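Local coordinates for aldehyde dehydrogenase (Burkholderia cenocepacia, PDB 4O6R), which probably oxidises aldehydes to carboxylic acids with NAD(P)+ as the electron acceptor, as in other members of the aldehyde dehydrogenase family, at residues A[259-270]-A[291-301]; A[271-282]-A[305-316]. All blocks are in the same frame, centred on the assembly; numbering follows the deposited sequence.

Contact 1: residues A[259-270]-A[291-301]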
loop_
_atom_site.group_PDB
_atom_site.type_symbol
_atom_site.label_atom_id
_atom_site.label_comp_id
_atom_site.label_asym_id
_atom_site.label_seq_id
_atom_site.Cartn_x
_atom_site.Cartn_y
_atom_site.Cartn_z
ATOM N N LYS A 259 13.622 -3.887 -28.511
ATOM C CA LYS A 259 14.691 -3.405 -29.357
ATOM C C LYS A 259 15.258 -2.200 -28.601
ATOM O O LYS A 259 15.092 -1.041 -29.003
ATOM C CB LYS A 259 14.172 -3.029 -30.740
ATOM C CG LYS A 259 15.265 -2.729 -31.764
ATOM C CD LYS A 259 15.908 -3.995 -32.313
ATOM C CE LYS A 259 17.134 -3.657 -33.178
ATOM N NZ LYS A 259 17.858 -4.853 -33.683
ATOM N N GLY A 260 15.912 -2.522 -27.488
ATOM C CA GLY A 260 16.301 -1.531 -26.496
ATOM C C GLY A 260 17.259 -0.453 -26.993
ATOM O O GLY A 260 18.328 -0.777 -27.541
ATOM N N ALA A 261 16.874 0.820 -26.839
ATOM C CA ALA A 261 17.815 1.904 -27.072
ATOM C C ALA A 261 18.739 2.063 -25.872
ATOM O O ALA A 261 18.308 1.956 -24.702
ATOM C CB ALA A 261 17.084 3.208 -27.322
ATOM N N ASN A 262 19.996 2.330 -26.165
ATOM C CA ASN A 262 21.021 2.631 -25.153
ATOM C C ASN A 262 21.664 3.930 -25.601
ATOM O O ASN A 262 22.456 3.917 -26.535
ATOM C CB ASN A 262 22.008 1.476 -25.109
ATOM C CG ASN A 262 23.076 1.652 -24.046
ATOM O OD1 ASN A 262 22.958 2.500 -23.167
ATOM N ND2 ASN A 262 24.121 0.828 -24.120
ATOM N N ILE A 263 21.231 5.056 -25.022
ATOM C CA ILE A 263 21.516 6.378 -25.546
ATOM C C ILE A 263 22.688 6.986 -24.773
ATOM O O ILE A 263 22.672 7.028 -23.548
ATOM C CB ILE A 263 20.288 7.317 -25.395
ATOM C CG1 ILE A 263 19.024 6.687 -25.971
ATOM C CG2 ILE A 263 20.547 8.664 -26.051
ATOM C CD1 ILE A 263 17.728 7.377 -25.570
ATOM N N VAL A 264 23.701 7.452 -25.491
ATOM C CA VAL A 264 24.854 8.063 -24.875
ATOM C C VAL A 264 24.910 9.535 -25.266
ATOM O O VAL A 264 25.149 9.905 -26.430
ATOM C CB VAL A 264 26.147 7.323 -25.263
ATOM C CG1 VAL A 264 27.369 7.918 -24.583
ATOM C CG2 VAL A 264 26.000 5.845 -24.937
ATOM N N PHE A 265 24.724 10.379 -24.267
ATOM C CA PHE A 265 24.798 11.810 -24.442
ATOM C C PHE A 265 26.238 12.326 -24.377
ATOM O O PHE A 265 27.160 11.630 -23.940
ATOM C CB PHE A 265 23.907 12.513 -23.422
ATOM C CG PHE A 265 22.455 12.406 -23.738
ATOM C CD1 PHE A 265 21.849 13.318 -24.591
ATOM C CD2 PHE A 265 21.696 11.368 -23.219
ATOM C CE1 PHE A 265 20.501 13.189 -24.912
ATOM C CE2 PHE A 265 20.352 11.244 -23.515
ATOM C CZ PHE A 265 19.747 12.151 -24.375
ATOM N N ASP A 266 26.433 13.563 -24.816
ATOM C CA ASP A 266 27.805 14.078 -24.955
ATOM C C ASP A 266 28.452 14.399 -23.612
ATOM O O ASP A 266 29.666 14.604 -23.546
ATOM C CB ASP A 266 27.908 15.241 -25.972
ATOM C CG ASP A 266 27.237 16.495 -25.526
ATOM O OD1 ASP A 266 26.294 16.461 -24.734
ATOM O OD2 ASP A 266 27.680 17.562 -25.958
ATOM N N ASP A 267 27.664 14.393 -22.543
ATOM C CA ASP A 267 28.209 14.610 -21.218
ATOM C C ASP A 267 28.334 13.278 -20.409
ATOM O O ASP A 267 28.551 13.290 -19.204
ATOM C CB ASP A 267 27.344 15.634 -20.491
ATOM C CG ASP A 267 26.030 15.049 -20.036
ATOM O OD1 ASP A 267 25.545 14.119 -20.722
ATOM O OD2 ASP A 267 25.512 15.477 -18.987
ATOM N N ALA A 268 28.176 12.131 -21.074
ATOM C CA ALA A 268 28.279 10.841 -20.410
ATOM C C ALA A 268 29.732 10.590 -19.948
ATOM O O ALA A 268 30.687 11.113 -20.537
ATOM C CB ALA A 268 27.853 9.740 -21.357
ATOM N N ASN A 269 29.883 9.797 -18.894
ATOM C CA ASN A 269 31.179 9.202 -18.551
ATOM C C ASN A 269 31.433 8.103 -19.587
ATOM O O ASN A 269 30.788 7.057 -19.566
ATOM C CB ASN A 269 31.126 8.620 -17.145
ATOM C CG ASN A 269 32.455 8.035 -16.701
ATOM O OD1 ASN A 269 33.112 7.311 -17.420
ATOM N ND2 ASN A 269 32.847 8.354 -15.485
ATOM N N LEU A 270 32.319 8.384 -20.537
ATOM C CA LEU A 270 32.548 7.446 -21.640
ATOM C C LEU A 270 33.131 6.128 -21.160
ATOM O O LEU A 270 32.731 5.094 -21.644
ATOM C CB LEU A 270 33.438 8.070 -22.709
ATOM C CG LEU A 270 32.886 9.326 -23.378
ATOM C CD1 LEU A 270 33.845 9.839 -24.462
ATOM C CD2 LEU A 270 31.519 9.056 -23.967
ATOM N N ALA A 291 18.282 -6.582 -24.187
ATOM C CA ALA A 291 19.606 -6.227 -24.692
ATOM C C ALA A 291 19.610 -4.818 -25.220
ATOM O O ALA A 291 18.651 -4.400 -25.845
ATOM C CB ALA A 291 20.010 -7.164 -25.796
ATOM N N GLY A 292 20.713 -4.097 -24.991
ATOM C CA GLY A 292 20.916 -2.779 -25.565
ATOM C C GLY A 292 21.291 -2.894 -27.037
ATOM O O GLY A 292 22.447 -2.634 -27.409
ATOM N N SER A 293 20.311 -3.240 -27.874
ATOM C CA SER A 293 20.607 -3.562 -29.286
ATOM C C SER A 293 20.676 -2.362 -30.232
ATOM O O SER A 293 21.054 -2.530 -31.414
ATOM C CB SER A 293 19.599 -4.576 -29.838
ATOM O OG SER A 293 18.247 -4.154 -29.606
ATOM N N ARG A 294 20.288 -1.197 -29.748
ATOM C CA ARG A 294 20.465 0.033 -30.479
ATOM C C ARG A 294 21.295 0.975 -29.667
ATOM O O ARG A 294 20.853 1.452 -28.621
ATOM C CB ARG A 294 19.120 0.702 -30.812
ATOM C CG ARG A 294 18.268 -0.146 -31.739
ATOM C CD ARG A 294 16.969 0.568 -32.143
ATOM N NE ARG A 294 16.068 0.701 -31.000
ATOM C CZ ARG A 294 15.319 1.782 -30.729
ATOM N NH1 ARG A 294 15.278 2.835 -31.555
ATOM N NH2 ARG A 294 14.586 1.795 -29.618
ATOM N N LEU A 295 22.494 1.283 -30.164
ATOM C CA LEU A 295 23.380 2.186 -29.478
ATOM C C LEU A 295 23.215 3.510 -30.161
ATOM O O LEU A 295 23.460 3.628 -31.365
ATOM C CB LEU A 295 24.796 1.643 -29.545
ATOM C CG LEU A 295 25.876 2.433 -28.862
ATOM C CD1 LEU A 295 25.669 2.401 -27.369
ATOM C CD2 LEU A 295 27.229 1.882 -29.258
ATOM N N VAL A 296 22.698 4.481 -29.422
ATOM C CA VAL A 296 22.244 5.735 -29.968
ATOM C C VAL A 296 23.197 6.805 -29.427
ATOM O O VAL A 296 23.122 7.167 -28.246
ATOM C CB VAL A 296 20.785 6.041 -29.558
ATOM C CG1 VAL A 296 20.348 7.372 -30.154
ATOM C CG2 VAL A 296 19.845 4.928 -29.997
ATOM N N LEU A 297 24.109 7.291 -30.271
ATOM C CA LEU A 297 25.261 8.068 -29.801
ATOM C C LEU A 297 25.196 9.515 -30.251
ATOM O O LEU A 297 24.932 9.789 -31.419
ATOM C CB LEU A 297 26.552 7.484 -30.373
ATOM C CG LEU A 297 26.835 6.032 -30.014
ATOM C CD1 LEU A 297 28.076 5.585 -30.754
ATOM C CD2 LEU A 297 27.042 5.864 -28.509
ATOM N N HIS A 298 25.458 10.434 -29.328
ATOM C CA HIS A 298 25.508 11.832 -29.671
ATOM C C HIS A 298 26.657 12.056 -30.661
ATOM O O HIS A 298 27.752 11.539 -30.481
ATOM C CB HIS A 298 25.722 12.709 -28.440
ATOM C CG HIS A 298 25.492 14.158 -28.711
ATOM N ND1 HIS A 298 26.453 14.958 -29.277
ATOM C CD2 HIS A 298 24.393 14.929 -28.585
ATOM C CE1 HIS A 298 25.975 16.177 -29.457
ATOM N NE2 HIS A 298 24.726 16.190 -29.032
ATOM N N GLU A 299 26.384 12.834 -31.686
ATOM C CA GLU A 299 27.352 13.086 -32.764
ATOM C C GLU A 299 28.744 13.540 -32.265
ATOM O O GLU A 299 29.757 13.189 -32.856
ATOM C CB GLU A 299 26.787 14.123 -33.748
ATOM C CG GLU A 299 27.611 14.281 -35.032
ATOM C CD GLU A 299 27.590 13.013 -35.914
ATOM O OE1 GLU A 299 26.459 12.634 -36.353
ATOM O OE2 GLU A 299 28.674 12.385 -36.146
ATOM N N ARG A 300 28.782 14.374 -31.231
ATOM C CA ARG A 300 30.048 14.889 -30.718
ATOM C C ARG A 300 30.963 13.812 -30.146
ATOM O O ARG A 300 32.159 13.974 -30.210
ATOM C CB ARG A 300 29.835 16.004 -29.674
ATOM C CG ARG A 300 29.283 17.297 -30.252
ATOM C CD ARG A 300 30.364 18.013 -31.071
ATOM N NE ARG A 300 29.833 18.838 -32.160
ATOM C CZ ARG A 300 29.502 20.125 -32.055
ATOM N NH1 ARG A 300 29.616 20.769 -30.888
ATOM N NH2 ARG A 300 29.043 20.766 -33.128
ATOM N N ILE A 301 30.403 12.734 -29.603
ATOM C CA ILE A 301 31.214 11.657 -28.996
ATOM C C ILE A 301 31.161 10.323 -29.746
ATOM O O ILE A 301 31.835 9.354 -29.369
ATOM C CB ILE A 301 30.907 11.463 -27.493
ATOM C CG1 ILE A 301 29.426 11.190 -27.177
ATOM C CG2 ILE A 301 31.318 12.694 -26.707
ATOM C CD1 ILE A 301 28.930 9.846 -27.599
HETATM O O HOH W 1 20.711 -4.487 -33.376
HETATM O O HOH W 2 16.079 -5.224 -26.449
HETATM O O HOH W 3 24.619 -1.379 -26.003
#
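The guanidinium of Arg-294 has the methyl of Ala-261 over one face, NH2 to CB 3.7 Å, while the carbonyl of Lys-259 lies at its edge, close to the guanidinium plane. NE and NH2 grip that single oxygen side-on, with NE 2.8 Å from Lys-259 O. NH2 lies nearly in line with the C=O (C=O...NH2 173°), although its N-H is bent; NE comes from above the carbonyl plane. A bend at chi3 (-69°) turns the head back to this oxygen; NH1 also donates to Ile-410 O and NH2 to Ala-411 O. At the far end, the His-298 ring carries Asp-266 CB over one face, 3.9 Å from its centroid, and the carboxylate stacks 24° from the ring plane.

Between these ends, strands 261-264 and 294-298 pair in parallel, Val-296 N to Asn-262 O 3.0 Å and Val-264 N to Val-296 O 2.8 Å. Ile-263 and Val-296 lie alongside each other on the face covered by helix 404-411. On the other face, Leu-297 CD2 reaches Val-264 CB at 3.7 Å. Asn-262 ND2 is joined to Gly-292 O through a water, and its OD1 accepts from Trp-423 NE1.

Two donors on one buried carbonyl fix the rotation of the guanidinium, and the carbonyls of Lys-259, Ile-410 and Ala-411 probably help to stabilise its charge in the interior.

Contact 2: residues A[271-282]-A[305-316]; sequences DAAINGAAWAIF and FLERFVALASSI. With GOL (glycerol), chain H.
Ile-274 of helix 271-282 enters a hole on helix 305-315 formed by Phe-305, Arg-308, Phe-309 and Leu-312. Its CB branches two ways. CG1, set anti to the carbonyl carbon (chi1 -71°), lies over one face of the Phe-305 ring, 3.7 Å from the centroid: a CH-pi contact. CD1 continues past the ring and covers one face of the Arg-308 guanidinium, 3.5 Å from NE. The other branch, CG2, turns to the backbone of Phe-309 and to Leu-312, 4.2 Å from Leu-312 CD2.

Phe-309 is the reciprocal knob, held among Ile-274, Ala-277, Ala-278 and Phe-282. Its CE1 is 3.7 Å from Ala-277 CB, and Ala-278 N lies at the ring edge. The Phe-282 ring is nearly parallel to that of Phe-309 at 18°, but slid so far that the two barely overlap; Phe-282 CE2 touches both Phe-309 CZ and Ala-313 CB, the latter at 3.7 Å, and Ile-316 CD1 packs against Phe-282 CD2. Small alanines on helix 271-282 let the aromatic side chains come close to its backbone, with the axes 9.8 Å apart and crossing at -44°. Phe-494 of the second subunit packs on Ala-278, Phe-282 and Ile-316.

At the exposed end of the contact, Arg-308 NH2 donates to O1 of a glycerol, probably from the crystallisation liquor, 2.6 Å away. Asp-271 OD1 and Arg-308 NH2 are 4.3 Å apart, beyond a salt bridge, so the attraction is probably modest and cohesion comes mainly from apolar and aromatic packing.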
loop_
_atom_site.group_PDB
_atom_site.type_symbol
_atom_site.label_atom_id
_atom_site.label_comp_id
_atom_site.label_asym_id
_atom_site.label_seq_id
_atom_site.Cartn_x
_atom_site.Cartn_y
_atom_site.Cartn_z
ATOM N N ASP A 271 34.024 6.129 -20.174
ATOM C CA ASP A 271 34.511 4.849 -19.663
ATOM C C ASP A 271 33.364 3.953 -19.161
ATOM O O ASP A 271 33.246 2.801 -19.537
ATOM C CB ASP A 271 35.489 5.066 -18.531
ATOM C CG ASP A 271 35.988 3.763 -17.962
ATOM O OD1 ASP A 271 36.586 2.967 -18.705
ATOM O OD2 ASP A 271 35.753 3.504 -16.759
ATOM N N ALA A 272 32.512 4.518 -18.323
ATOM C CA ALA A 272 31.334 3.797 -17.820
ATOM C C ALA A 272 30.402 3.373 -18.939
ATOM O O ALA A 272 29.940 2.245 -18.938
ATOM C CB ALA A 272 30.586 4.649 -16.793
ATOM N N ALA A 273 30.157 4.249 -19.908
ATOM C CA ALA A 273 29.194 3.979 -20.955
ATOM C C ALA A 273 29.683 2.962 -21.977
ATOM O O ALA A 273 28.910 2.175 -22.488
ATOM C CB ALA A 273 28.762 5.288 -21.636
ATOM N N ILE A 274 30.974 2.968 -22.270
ATOM C CA ILE A 274 31.527 1.983 -23.182
ATOM C C ILE A 274 31.429 0.598 -22.552
ATOM O O ILE A 274 30.995 -0.370 -23.195
ATOM C CB ILE A 274 32.982 2.347 -23.531
ATOM C CG1 ILE A 274 33.006 3.581 -24.426
ATOM C CG2 ILE A 274 33.678 1.201 -24.223
ATOM C CD1 ILE A 274 34.304 4.350 -24.342
ATOM N N ASN A 275 31.810 0.494 -21.285
ATOM C CA ASN A 275 31.653 -0.775 -20.577
ATOM C C ASN A 275 30.197 -1.176 -20.454
ATOM O O ASN A 275 29.854 -2.352 -20.649
ATOM C CB ASN A 275 32.322 -0.731 -19.201
ATOM C CG ASN A 275 33.828 -0.837 -19.296
ATOM O OD1 ASN A 275 34.561 0.102 -18.939
ATOM N ND2 ASN A 275 34.309 -1.964 -19.762
ATOM N N GLY A 276 29.336 -0.192 -20.189
ATOM C CA GLY A 276 27.916 -0.443 -20.079
ATOM C C GLY A 276 27.322 -0.973 -21.364
ATOM O O GLY A 276 26.502 -1.890 -21.334
ATOM N N ALA A 277 27.714 -0.362 -22.478
ATOM C CA ALA A 277 27.236 -0.782 -23.816
ATOM C C ALA A 277 27.644 -2.205 -24.142
ATOM O O ALA A 277 26.832 -2.984 -24.684
ATOM C CB ALA A 277 27.757 0.159 -24.890
ATOM N N ALA A 278 28.876 -2.561 -23.792
ATOM C CA ALA A 278 29.368 -3.911 -24.065
ATOM C C ALA A 278 28.610 -4.961 -23.250
ATOM O O ALA A 278 28.150 -5.973 -23.801
ATOM C CB ALA A 278 30.863 -3.988 -23.844
ATOM N N TRP A 279 28.446 -4.707 -21.953
ATOM C CA TRP A 279 27.588 -5.517 -21.116
ATOM C C TRP A 279 26.181 -5.630 -21.704
ATOM O O TRP A 279 25.607 -6.718 -21.766
ATOM C CB TRP A 279 27.548 -4.922 -19.695
ATOM C CG TRP A 279 26.349 -5.225 -18.887
ATOM C CD1 TRP A 279 25.304 -4.377 -18.609
ATOM C CD2 TRP A 279 26.061 -6.449 -18.207
ATOM N NE1 TRP A 279 24.395 -5.008 -17.813
ATOM C CE2 TRP A 279 24.820 -6.285 -17.565
ATOM C CE3 TRP A 279 26.731 -7.679 -18.094
ATOM C CZ2 TRP A 279 24.223 -7.302 -16.814
ATOM C CZ3 TRP A 279 26.146 -8.696 -17.348
ATOM C CH2 TRP A 279 24.906 -8.507 -16.717
ATOM N N ALA A 280 25.613 -4.495 -22.119
ATOM C CA ALA A 280 24.215 -4.452 -22.472
ATOM C C ALA A 280 23.878 -5.309 -23.677
ATOM O O ALA A 280 22.749 -5.836 -23.756
ATOM C CB ALA A 280 23.775 -3.011 -22.720
ATOM N N ILE A 281 24.810 -5.435 -24.621
ATOM C CA ILE A 281 24.533 -6.218 -25.829
ATOM C C ILE A 281 25.297 -7.531 -25.898
ATOM O O ILE A 281 24.767 -8.485 -26.454
ATOM C CB ILE A 281 24.730 -5.406 -27.113
ATOM C CG1 ILE A 281 24.211 -6.141 -28.374
ATOM C CG2 ILE A 281 26.196 -5.040 -27.306
ATOM C CD1 ILE A 281 22.745 -6.556 -28.324
ATOM N N PHE A 282 26.498 -7.620 -25.331
ATOM C CA PHE A 282 27.290 -8.850 -25.488
ATOM C C PHE A 282 27.102 -9.877 -24.397
ATOM O O PHE A 282 27.308 -11.069 -24.660
ATOM C CB PHE A 282 28.768 -8.528 -25.766
ATOM C CG PHE A 282 28.946 -7.658 -26.987
ATOM C CD1 PHE A 282 28.304 -7.984 -28.186
ATOM C CD2 PHE A 282 29.691 -6.506 -26.945
ATOM C CE1 PHE A 282 28.415 -7.182 -29.298
ATOM C CE2 PHE A 282 29.810 -5.709 -28.059
ATOM C CZ PHE A 282 29.175 -6.034 -29.237
ATOM N N PHE A 305 33.662 7.224 -28.917
ATOM C CA PHE A 305 33.030 6.079 -28.304
ATOM C C PHE A 305 33.258 4.804 -29.128
ATOM O O PHE A 305 33.684 3.776 -28.601
ATOM C CB PHE A 305 31.549 6.340 -28.190
ATOM C CG PHE A 305 30.816 5.317 -27.357
ATOM C CD1 PHE A 305 30.542 4.057 -27.867
ATOM C CD2 PHE A 305 30.394 5.631 -26.071
ATOM C CE1 PHE A 305 29.872 3.114 -27.106
ATOM C CE2 PHE A 305 29.735 4.690 -25.314
ATOM C CZ PHE A 305 29.463 3.443 -25.826
ATOM N N LEU A 306 32.989 4.889 -30.428
ATOM C CA LEU A 306 33.081 3.718 -31.276
ATOM C C LEU A 306 34.496 3.192 -31.381
ATOM O O LEU A 306 34.692 1.996 -31.390
ATOM C CB LEU A 306 32.498 4.001 -32.651
ATOM C CG LEU A 306 30.973 4.170 -32.678
ATOM C CD1 LEU A 306 30.522 4.720 -34.016
ATOM C CD2 LEU A 306 30.268 2.840 -32.370
ATOM N N GLU A 307 35.494 4.064 -31.445
ATOM C CA GLU A 307 36.848 3.565 -31.550
ATOM C C GLU A 307 37.197 2.691 -30.350
ATOM O O GLU A 307 37.816 1.611 -30.500
ATOM C CB GLU A 307 37.847 4.705 -31.709
ATOM C CG GLU A 307 39.245 4.226 -32.025
ATOM C CD GLU A 307 40.213 5.373 -32.236
ATOM O OE1 GLU A 307 39.820 6.540 -31.978
ATOM O OE2 GLU A 307 41.369 5.107 -32.637
ATOM N N ARG A 308 36.799 3.134 -29.161
ATOM C CA ARG A 308 37.066 2.359 -27.965
ATOM C C ARG A 308 36.145 1.119 -27.851
ATOM O O ARG A 308 36.585 0.047 -27.488
ATOM C CB ARG A 308 36.935 3.254 -26.726
ATOM C CG ARG A 308 38.078 4.263 -26.653
ATOM C CD ARG A 308 37.733 5.428 -25.769
ATOM N NE ARG A 308 37.697 5.017 -24.368
ATOM C CZ ARG A 308 37.423 5.827 -23.352
ATOM N NH1 ARG A 308 37.083 7.090 -23.554
ATOM N NH2 ARG A 308 37.422 5.349 -22.134
ATOM N N PHE A 309 34.882 1.299 -28.175
ATOM C CA PHE A 309 33.877 0.236 -28.098
ATOM C C PHE A 309 34.142 -0.905 -29.080
ATOM O O PHE A 309 34.036 -2.090 -28.708
ATOM C CB PHE A 309 32.497 0.841 -28.344
ATOM C CG PHE A 309 31.357 -0.137 -28.272
ATOM C CD1 PHE A 309 31.106 -0.850 -27.129
ATOM C CD2 PHE A 309 30.519 -0.288 -29.337
ATOM C CE1 PHE A 309 30.051 -1.749 -27.058
ATOM C CE2 PHE A 309 29.438 -1.160 -29.280
ATOM C CZ PHE A 309 29.213 -1.900 -28.155
ATOM N N VAL A 310 34.505 -0.548 -30.318
ATOM C CA VAL A 310 34.873 -1.544 -31.328
ATOM C C VAL A 310 36.122 -2.315 -30.870
ATOM O O VAL A 310 36.165 -3.534 -30.939
ATOM C CB VAL A 310 35.083 -0.900 -32.717
ATOM C CG1 VAL A 310 35.669 -1.891 -33.687
ATOM C CG2 VAL A 310 33.762 -0.406 -33.282
ATOM N N ALA A 311 37.105 -1.611 -30.326
ATOM C CA ALA A 311 38.309 -2.283 -29.822
ATOM C C ALA A 311 37.975 -3.268 -28.732
ATOM O O ALA A 311 38.413 -4.402 -28.793
ATOM C CB ALA A 311 39.359 -1.289 -29.352
ATOM N N LEU A 312 37.156 -2.856 -27.761
ATOM C CA LEU A 312 36.756 -3.758 -26.671
ATOM C C LEU A 312 36.021 -4.999 -27.204
ATOM O O LEU A 312 36.313 -6.125 -26.818
ATOM C CB LEU A 312 35.862 -3.016 -25.677
ATOM C CG LEU A 312 35.282 -3.822 -24.522
ATOM C CD1 LEU A 312 36.400 -4.497 -23.755
ATOM C CD2 LEU A 312 34.475 -2.888 -23.651
ATOM N N ALA A 313 35.072 -4.765 -28.089
ATOM C CA ALA A 313 34.252 -5.835 -28.667
ATOM C C ALA A 313 35.108 -6.854 -29.417
ATOM O O ALA A 313 34.903 -8.073 -29.264
ATOM C CB ALA A 313 33.197 -5.261 -29.588
ATOM N N SER A 314 36.071 -6.359 -30.199
ATOM C CA SER A 314 36.948 -7.226 -30.990
ATOM C C SER A 314 37.789 -8.079 -30.090
ATOM O O SER A 314 38.237 -9.110 -30.511
ATOM C CB SER A 314 37.915 -6.418 -31.862
ATOM O OG SER A 314 37.200 -5.839 -32.925
ATOM N N SER A 315 38.046 -7.602 -28.874
ATOM C CA SER A 315 38.909 -8.284 -27.936
ATOM C C SER A 315 38.174 -9.379 -27.109
ATOM O O SER A 315 38.810 -10.168 -26.437
ATOM C CB SER A 315 39.544 -7.249 -26.986
ATOM O OG SER A 315 38.624 -6.904 -25.944
ATOM N N ILE A 316 36.851 -9.401 -27.132
ATOM C CA ILE A 316 36.105 -10.308 -26.293
ATOM C C ILE A 316 36.514 -11.742 -26.608
ATOM O O ILE A 316 36.591 -12.127 -27.764
ATOM C CB ILE A 316 34.583 -10.102 -26.458
ATOM C CG1 ILE A 316 34.160 -8.763 -25.832
ATOM C CG2 ILE A 316 33.806 -11.263 -25.848
ATOM C CD1 ILE A 316 32.720 -8.358 -26.088
HETATM C C1 GOL H . 36.712 1.905 -21.625
HETATM O O1 GOL H . 37.366 3.001 -20.963
HETATM C C2 GOL H . 37.578 0.675 -21.386
HETATM O O2 GOL H . 37.462 0.297 -20.003
HETATM C C3 GOL H . 37.198 -0.496 -22.296
HETATM O O3 GOL H . 37.942 -1.676 -21.888
#

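In the fold
From the N terminus, strand 261-264 runs into helix 270-282, and the chain returns through strand 294-298 beside the first strand: contact 1 closes this beta-alpha-beta unit. Helix 302-315 follows and packs on helix 270-282, so contact 2 closes a second loop that crosses the first, the four segments alternating along the chain. Both helices cover the same sheet face, meeting at Leu-295, whose CD2 lies 3.6 Å from Phe-305 CE1; Gly-292 N probably bonds to Ala-280 O. The centres of contact 1 and contact 2 are about 11 Å apart. Contact 1 joins neighbouring inner strands of the seven-stranded sheet, and contact 2 joins its helical layer, which also meets the second subunit.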